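Local coordinates for protein (CD58) (Homo sapiens, PDB 1CCZ) that serves as a cell-surface adhesion glycoprotein that binds the receptor CD2 through its N-terminal immunoglobulin-like domain, at residues L93-C105 and N156-P170. Residues are numbered along the deposited sequence; the frame is centred on the assembly and turned at random.
Sequences LEMVSKPMIYWEC and NRVSQESEMEVVNCP. With NAG (2-acetamido-2-deoxy-beta-D-glucopyranose), chain D.
Val96 N gives its hydrogen to Ser159 OG at 2.9 Å, nearly straight at 169°, and Asn156 ND2 reaches Glu94 O at 2.9 Å, with that oxygen close to the amide plane. Asn suits the turn from Asn156 to Ser159 because its amide has both a donor and an acceptor: ND2 also binds Thr118 O, while OD1 takes Val158 N (an Asx turn) and Ser159 OG from opposite faces of its plane. Asn156 CG lies between its backbone N and carbonyl carbon (chi1 68°), and the small chi2 turns OD1 to these donors. Ser159 OG thus accepts and donates, a dual role suiting a hydroxyl. Strands 100-104 and 159-165, outermost in separate sheets of the C2-set immunoglobulin domain, share no backbone-to-backbone bonds; polar side chains and two waters link the segments instead. One water donates to Val96 O and Glu161 OE2, another to Pro99 O and Glu163 OE2. The long, flexible Lys98 brings NZ to Ser162 O (2.8 Å), with a long salt bridge to Glu163 OE2; Glu163 OE1 accepts from Met164 N through its anti lone pair. Farther on, the broad apolar indole of Trp103 suits branched Val167, whose CG1 makes a CH-pi contact over one face, beside the Cys105–Cys169 disulfide.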
loop_
_atom_site.group_PDB
_atom_site.type_symbol
_atom_site.label_atom_id
_atom_site.label_comp_id
_atom_site.label_asym_id
_atom_site.label_seq_id
_atom_site.Cartn_x
_atom_site.Cartn_y
_atom_site.Cartn_z
ATOM N N LEU A 93 -0.239 4.065 0.886
ATOM C CA LEU A 93 -1.659 3.802 0.833
ATOM C C LEU A 93 -2.370 3.933 2.151
ATOM O O LEU A 93 -1.829 3.663 3.223
ATOM C CB LEU A 93 -1.902 2.387 0.291
ATOM C CG LEU A 93 -1.540 2.115 -1.170
ATOM C CD1 LEU A 93 -0.096 1.740 -1.259
ATOM C CD2 LEU A 93 -2.371 0.988 -1.700
ATOM N N GLU A 94 -3.611 4.356 2.058
ATOM C CA GLU A 94 -4.447 4.448 3.224
ATOM C C GLU A 94 -5.165 3.063 3.277
ATOM O O GLU A 94 -5.499 2.476 2.240
ATOM C CB GLU A 94 -5.369 5.641 3.015
ATOM C CG GLU A 94 -6.775 5.508 3.471
ATOM C CD GLU A 94 -7.587 6.699 3.000
ATOM O OE1 GLU A 94 -6.948 7.758 2.769
ATOM O OE2 GLU A 94 -8.830 6.583 2.847
ATOM N N MET A 95 -5.323 2.506 4.467
ATOM C CA MET A 95 -5.974 1.209 4.612
ATOM C C MET A 95 -7.466 1.304 4.328
ATOM O O MET A 95 -8.074 2.360 4.530
ATOM C CB MET A 95 -5.758 0.686 6.022
ATOM C CG MET A 95 -4.386 0.073 6.214
ATOM S SD MET A 95 -4.133 -0.411 7.915
ATOM C CE MET A 95 -4.790 1.085 8.764
ATOM N N VAL A 96 -8.061 0.202 3.851
ATOM C CA VAL A 96 -9.498 0.172 3.543
ATOM C C VAL A 96 -10.295 0.099 4.836
ATOM O O VAL A 96 -9.780 -0.368 5.867
ATOM C CB VAL A 96 -9.892 -1.076 2.675
ATOM C CG1 VAL A 96 -9.168 -1.063 1.358
ATOM C CG2 VAL A 96 -9.580 -2.370 3.421
ATOM N N SER A 97 -11.536 0.594 4.811
ATOM C CA SER A 97 -12.388 0.468 5.982
ATOM C C SER A 97 -13.221 -0.806 5.716
ATOM O O SER A 97 -12.994 -1.508 4.717
ATOM C CB SER A 97 -13.293 1.689 6.162
ATOM O OG SER A 97 -13.927 2.068 4.965
ATOM N N LYS A 98 -14.163 -1.116 6.593
ATOM C CA LYS A 98 -14.973 -2.301 6.397
ATOM C C LYS A 98 -16.074 -2.010 5.372
ATOM O O LYS A 98 -16.770 -0.994 5.474
ATOM C CB LYS A 98 -15.573 -2.740 7.732
ATOM C CG LYS A 98 -16.404 -4.013 7.656
ATOM C CD LYS A 98 -17.499 -4.003 8.717
ATOM C CE LYS A 98 -17.970 -5.417 9.048
ATOM N NZ LYS A 98 -16.943 -6.481 8.760
ATOM N N PRO A 99 -16.239 -2.889 4.356
ATOM C CA PRO A 99 -17.278 -2.650 3.352
ATOM C C PRO A 99 -18.700 -2.700 3.915
ATOM O O PRO A 99 -18.959 -3.345 4.946
ATOM C CB PRO A 99 -17.062 -3.755 2.306
ATOM C CG PRO A 99 -15.815 -4.448 2.681
ATOM C CD PRO A 99 -15.477 -4.128 4.092
ATOM N N MET A 100 -19.604 -2.002 3.236
ATOM C CA MET A 100 -21.019 -1.974 3.591
ATOM C C MET A 100 -21.769 -2.643 2.434
ATOM O O MET A 100 -21.493 -2.375 1.259
ATOM C CB MET A 100 -21.542 -0.542 3.724
ATOM C CG MET A 100 -21.451 0.031 5.120
ATOM S SD MET A 100 -22.349 1.608 5.287
ATOM C CE MET A 100 -23.697 1.413 3.964
ATOM N N ILE A 101 -22.713 -3.511 2.772
ATOM C CA ILE A 101 -23.522 -4.174 1.775
ATOM C C ILE A 101 -24.992 -3.770 1.948
ATOM O O ILE A 101 -25.516 -3.759 3.062
ATOM C CB ILE A 101 -23.427 -5.708 1.914
ATOM C CG1 ILE A 101 -22.002 -6.179 1.615
ATOM C CG2 ILE A 101 -24.447 -6.371 0.993
ATOM C CD1 ILE A 101 -21.795 -7.650 1.879
ATOM N N TYR A 102 -25.654 -3.408 0.853
ATOM C CA TYR A 102 -27.079 -3.097 0.916
ATOM C C TYR A 102 -27.730 -3.544 -0.397
ATOM O O TYR A 102 -27.030 -3.911 -1.343
ATOM C CB TYR A 102 -27.309 -1.620 1.213
ATOM C CG TYR A 102 -26.714 -0.683 0.226
ATOM C CD1 TYR A 102 -25.404 -0.218 0.370
ATOM C CD2 TYR A 102 -27.480 -0.194 -0.823
ATOM C CE1 TYR A 102 -24.877 0.732 -0.520
ATOM C CE2 TYR A 102 -26.978 0.743 -1.713
ATOM C CZ TYR A 102 -25.681 1.210 -1.559
ATOM O OH TYR A 102 -25.224 2.174 -2.435
ATOM N N TRP A 103 -29.055 -3.553 -0.466
ATOM C CA TRP A 103 -29.705 -4.026 -1.681
ATOM C C TRP A 103 -31.054 -3.416 -1.940
ATOM O O TRP A 103 -31.633 -2.760 -1.074
ATOM C CB TRP A 103 -29.888 -5.537 -1.600
ATOM C CG TRP A 103 -30.704 -5.945 -0.399
ATOM C CD1 TRP A 103 -32.067 -5.965 -0.300
ATOM C CD2 TRP A 103 -30.206 -6.342 0.886
ATOM N NE1 TRP A 103 -32.452 -6.345 0.969
ATOM C CE2 TRP A 103 -31.330 -6.582 1.718
ATOM C CE3 TRP A 103 -28.920 -6.517 1.417
ATOM C CZ2 TRP A 103 -31.204 -6.989 3.055
ATOM C CZ3 TRP A 103 -28.796 -6.922 2.751
ATOM C CH2 TRP A 103 -29.934 -7.152 3.552
ATOM N N GLU A 104 -31.552 -3.665 -3.148
ATOM C CA GLU A 104 -32.866 -3.205 -3.595
ATOM C C GLU A 104 -33.599 -4.479 -4.043
ATOM O O GLU A 104 -33.223 -5.094 -5.035
ATOM C CB GLU A 104 -32.702 -2.244 -4.765
ATOM C CG GLU A 104 -33.995 -1.857 -5.401
ATOM C CD GLU A 104 -34.995 -1.380 -4.378
ATOM O OE1 GLU A 104 -34.677 -0.418 -3.644
ATOM O OE2 GLU A 104 -36.095 -1.973 -4.301
ATOM N N CYS A 105 -34.624 -4.886 -3.305
ATOM C CA CYS A 105 -35.332 -6.122 -3.630
ATOM C C CYS A 105 -36.042 -6.113 -4.965
ATOM O O CYS A 105 -36.001 -7.106 -5.700
ATOM C CB CYS A 105 -36.355 -6.461 -2.544
ATOM S SG CYS A 105 -35.640 -6.994 -0.952
ATOM N N ASN A 156 -6.583 -3.704 -0.947
ATOM C CA ASN A 156 -5.575 -2.903 -1.634
ATOM C C ASN A 156 -4.245 -3.499 -1.203
ATOM O O ASN A 156 -4.203 -4.452 -0.408
ATOM C CB ASN A 156 -5.685 -1.390 -1.337
ATOM C CG ASN A 156 -5.342 -1.014 0.097
ATOM O OD1 ASN A 156 -4.772 -1.795 0.853
ATOM N ND2 ASN A 156 -5.691 0.207 0.470
ATOM N N ARG A 157 -3.160 -2.967 -1.742
ATOM C CA ARG A 157 -1.837 -3.490 -1.437
ATOM C C ARG A 157 -1.482 -3.602 0.031
ATOM O O ARG A 157 -0.677 -4.440 0.396
ATOM C CB ARG A 157 -0.776 -2.639 -2.129
ATOM C CG ARG A 157 -0.880 -2.652 -3.635
ATOM C CD ARG A 157 -0.243 -3.909 -4.159
ATOM N NE ARG A 157 -0.061 -3.854 -5.603
ATOM C CZ ARG A 157 0.797 -4.625 -6.260
ATOM N NH1 ARG A 157 1.541 -5.498 -5.582
ATOM N NH2 ARG A 157 0.902 -4.531 -7.584
ATOM N N VAL A 158 -2.075 -2.778 0.883
ATOM C CA VAL A 158 -1.701 -2.822 2.286
ATOM C C VAL A 158 -2.745 -3.300 3.269
ATOM O O VAL A 158 -2.473 -3.323 4.471
ATOM C CB VAL A 158 -1.238 -1.435 2.763
ATOM C CG1 VAL A 158 -0.068 -0.966 1.904
ATOM C CG2 VAL A 158 -2.385 -0.439 2.671
ATOM N N SER A 159 -3.928 -3.685 2.791
ATOM C CA SER A 159 -4.976 -4.102 3.726
ATOM C C SER A 159 -6.162 -4.767 3.065
ATOM O O SER A 159 -6.279 -4.816 1.839
ATOM C CB SER A 159 -5.505 -2.876 4.475
ATOM O OG SER A 159 -6.169 -2.012 3.558
ATOM N N GLN A 160 -7.049 -5.280 3.907
ATOM C CA GLN A 160 -8.283 -5.872 3.422
ATOM C C GLN A 160 -9.261 -6.119 4.555
ATOM O O GLN A 160 -8.871 -6.446 5.677
ATOM C CB GLN A 160 -8.000 -7.146 2.642
ATOM C CG GLN A 160 -7.695 -8.343 3.461
ATOM C CD GLN A 160 -7.861 -9.591 2.630
ATOM O OE1 GLN A 160 -8.966 -10.124 2.498
ATOM N NE2 GLN A 160 -6.768 -10.053 2.040
ATOM N N GLU A 161 -10.533 -5.910 4.250
ATOM C CA GLU A 161 -11.620 -6.094 5.203
ATOM C C GLU A 161 -12.815 -6.588 4.424
ATOM O O GLU A 161 -12.998 -6.229 3.264
ATOM C CB GLU A 161 -12.017 -4.773 5.852
ATOM C CG GLU A 161 -10.880 -4.037 6.489
ATOM C CD GLU A 161 -10.506 -4.643 7.801
ATOM O OE1 GLU A 161 -11.379 -5.310 8.401
ATOM O OE2 GLU A 161 -9.344 -4.458 8.228
ATOM N N SER A 162 -13.643 -7.401 5.054
ATOM C CA SER A 162 -14.813 -7.873 4.350
ATOM C C SER A 162 -16.046 -7.808 5.227
ATOM O O SER A 162 -15.976 -7.590 6.436
ATOM C CB SER A 162 -14.573 -9.289 3.841
ATOM O OG SER A 162 -14.248 -10.127 4.916
ATOM N N GLU A 163 -17.187 -7.951 4.584
ATOM C CA GLU A 163 -18.458 -7.933 5.265
ATOM C C GLU A 163 -19.235 -9.061 4.620
ATOM O O GLU A 163 -19.051 -9.354 3.445
ATOM C CB GLU A 163 -19.174 -6.603 5.030
ATOM C CG GLU A 163 -20.566 -6.523 5.647
ATOM C CD GLU A 163 -20.531 -6.754 7.149
ATOM O OE1 GLU A 163 -20.381 -7.920 7.595
ATOM O OE2 GLU A 163 -20.648 -5.760 7.893
ATOM N N MET A 164 -20.076 -9.718 5.396
ATOM C CA MET A 164 -20.884 -10.789 4.856
ATOM C C MET A 164 -22.330 -10.492 5.252
ATOM O O MET A 164 -22.594 -10.129 6.393
ATOM C CB MET A 164 -20.419 -12.116 5.433
ATOM C CG MET A 164 -21.120 -13.282 4.806
ATOM S SD MET A 164 -20.319 -14.818 5.189
ATOM C CE MET A 164 -19.222 -15.026 3.729
ATOM N N GLU A 165 -23.265 -10.610 4.312
ATOM C CA GLU A 165 -24.665 -10.335 4.625
ATOM C C GLU A 165 -25.621 -11.272 3.911
ATOM O O GLU A 165 -25.368 -11.680 2.784
ATOM C CB GLU A 165 -25.040 -8.900 4.245
ATOM C CG GLU A 165 -24.271 -7.801 4.975
ATOM C CD GLU A 165 -24.493 -7.792 6.480
ATOM O OE1 GLU A 165 -25.477 -8.390 6.975
ATOM O OE2 GLU A 165 -23.664 -7.180 7.177
ATOM N N VAL A 166 -26.722 -11.611 4.578
ATOM C CA VAL A 166 -27.763 -12.447 3.980
ATOM C C VAL A 166 -28.806 -11.450 3.445
ATOM O O VAL A 166 -29.241 -10.551 4.176
ATOM C CB VAL A 166 -28.448 -13.389 5.045
ATOM C CG1 VAL A 166 -29.584 -14.184 4.403
ATOM C CG2 VAL A 166 -27.453 -14.331 5.624
ATOM N N VAL A 167 -29.179 -11.576 2.172
ATOM C CA VAL A 167 -30.194 -10.687 1.586
ATOM C C VAL A 167 -31.593 -11.128 2.045
ATOM O O VAL A 167 -31.950 -12.306 1.942
ATOM C CB VAL A 167 -30.135 -10.698 0.031
ATOM C CG1 VAL A 167 -31.282 -9.904 -0.542
ATOM C CG2 VAL A 167 -28.806 -10.128 -0.434
ATOM N N ASN A 168 -32.376 -10.182 2.552
ATOM C CA ASN A 168 -33.726 -10.461 3.059
ATOM C C ASN A 168 -34.777 -9.846 2.133
ATOM O O ASN A 168 -35.117 -8.666 2.267
ATOM C CB ASN A 168 -33.850 -9.888 4.492
ATOM C CG ASN A 168 -35.280 -9.872 5.019
ATOM O OD1 ASN A 168 -36.024 -10.838 4.855
ATOM N ND2 ASN A 168 -35.660 -8.776 5.668
ATOM N N CYS A 169 -35.280 -10.656 1.203
ATOM C CA CYS A 169 -36.287 -10.219 0.232
ATOM C C CYS A 169 -37.449 -11.219 0.128
ATOM O O CYS A 169 -37.261 -12.443 0.265
ATOM C CB CYS A 169 -35.661 -10.060 -1.160
ATOM S SG CYS A 169 -34.530 -8.646 -1.374
ATOM N N PRO A 170 -38.662 -10.709 -0.152
ATOM C CA PRO A 170 -39.832 -11.587 -0.270
ATOM C C PRO A 170 -39.601 -12.546 -1.427
ATOM O O PRO A 170 -39.007 -12.153 -2.435
ATOM C CB PRO A 170 -40.984 -10.633 -0.554
ATOM C CG PRO A 170 -40.471 -9.276 -0.260
ATOM C CD PRO A 170 -38.997 -9.298 -0.405
HETATM C C1 NAG D . -32.739 -0.670 -9.117
HETATM C C2 NAG D . -32.082 0.117 -7.974
HETATM C C3 NAG D . -31.137 1.153 -8.574
HETATM C C4 NAG D . -30.127 0.475 -9.518
HETATM C C5 NAG D . -30.832 -0.430 -10.539
HETATM C C6 NAG D . -29.840 -1.268 -11.317
HETATM C C7 NAG D . -34.134 1.379 -7.462
HETATM C C8 NAG D . -35.013 2.005 -6.382
HETATM N N2 NAG D . -33.024 0.756 -7.054
HETATM O O3 NAG D . -30.441 1.812 -7.524
HETATM O O4 NAG D . -29.375 1.461 -10.213
HETATM O O5 NAG D . -31.725 -1.346 -9.873
HETATM O O6 NAG D . -30.488 -2.339 -11.982
HETATM O O7 NAG D . -34.479 1.460 -8.643
HETATM O O HOH W 1 -7.964 -2.162 7.022
HETATM O O HOH W 2 -20.447 -3.227 7.071
#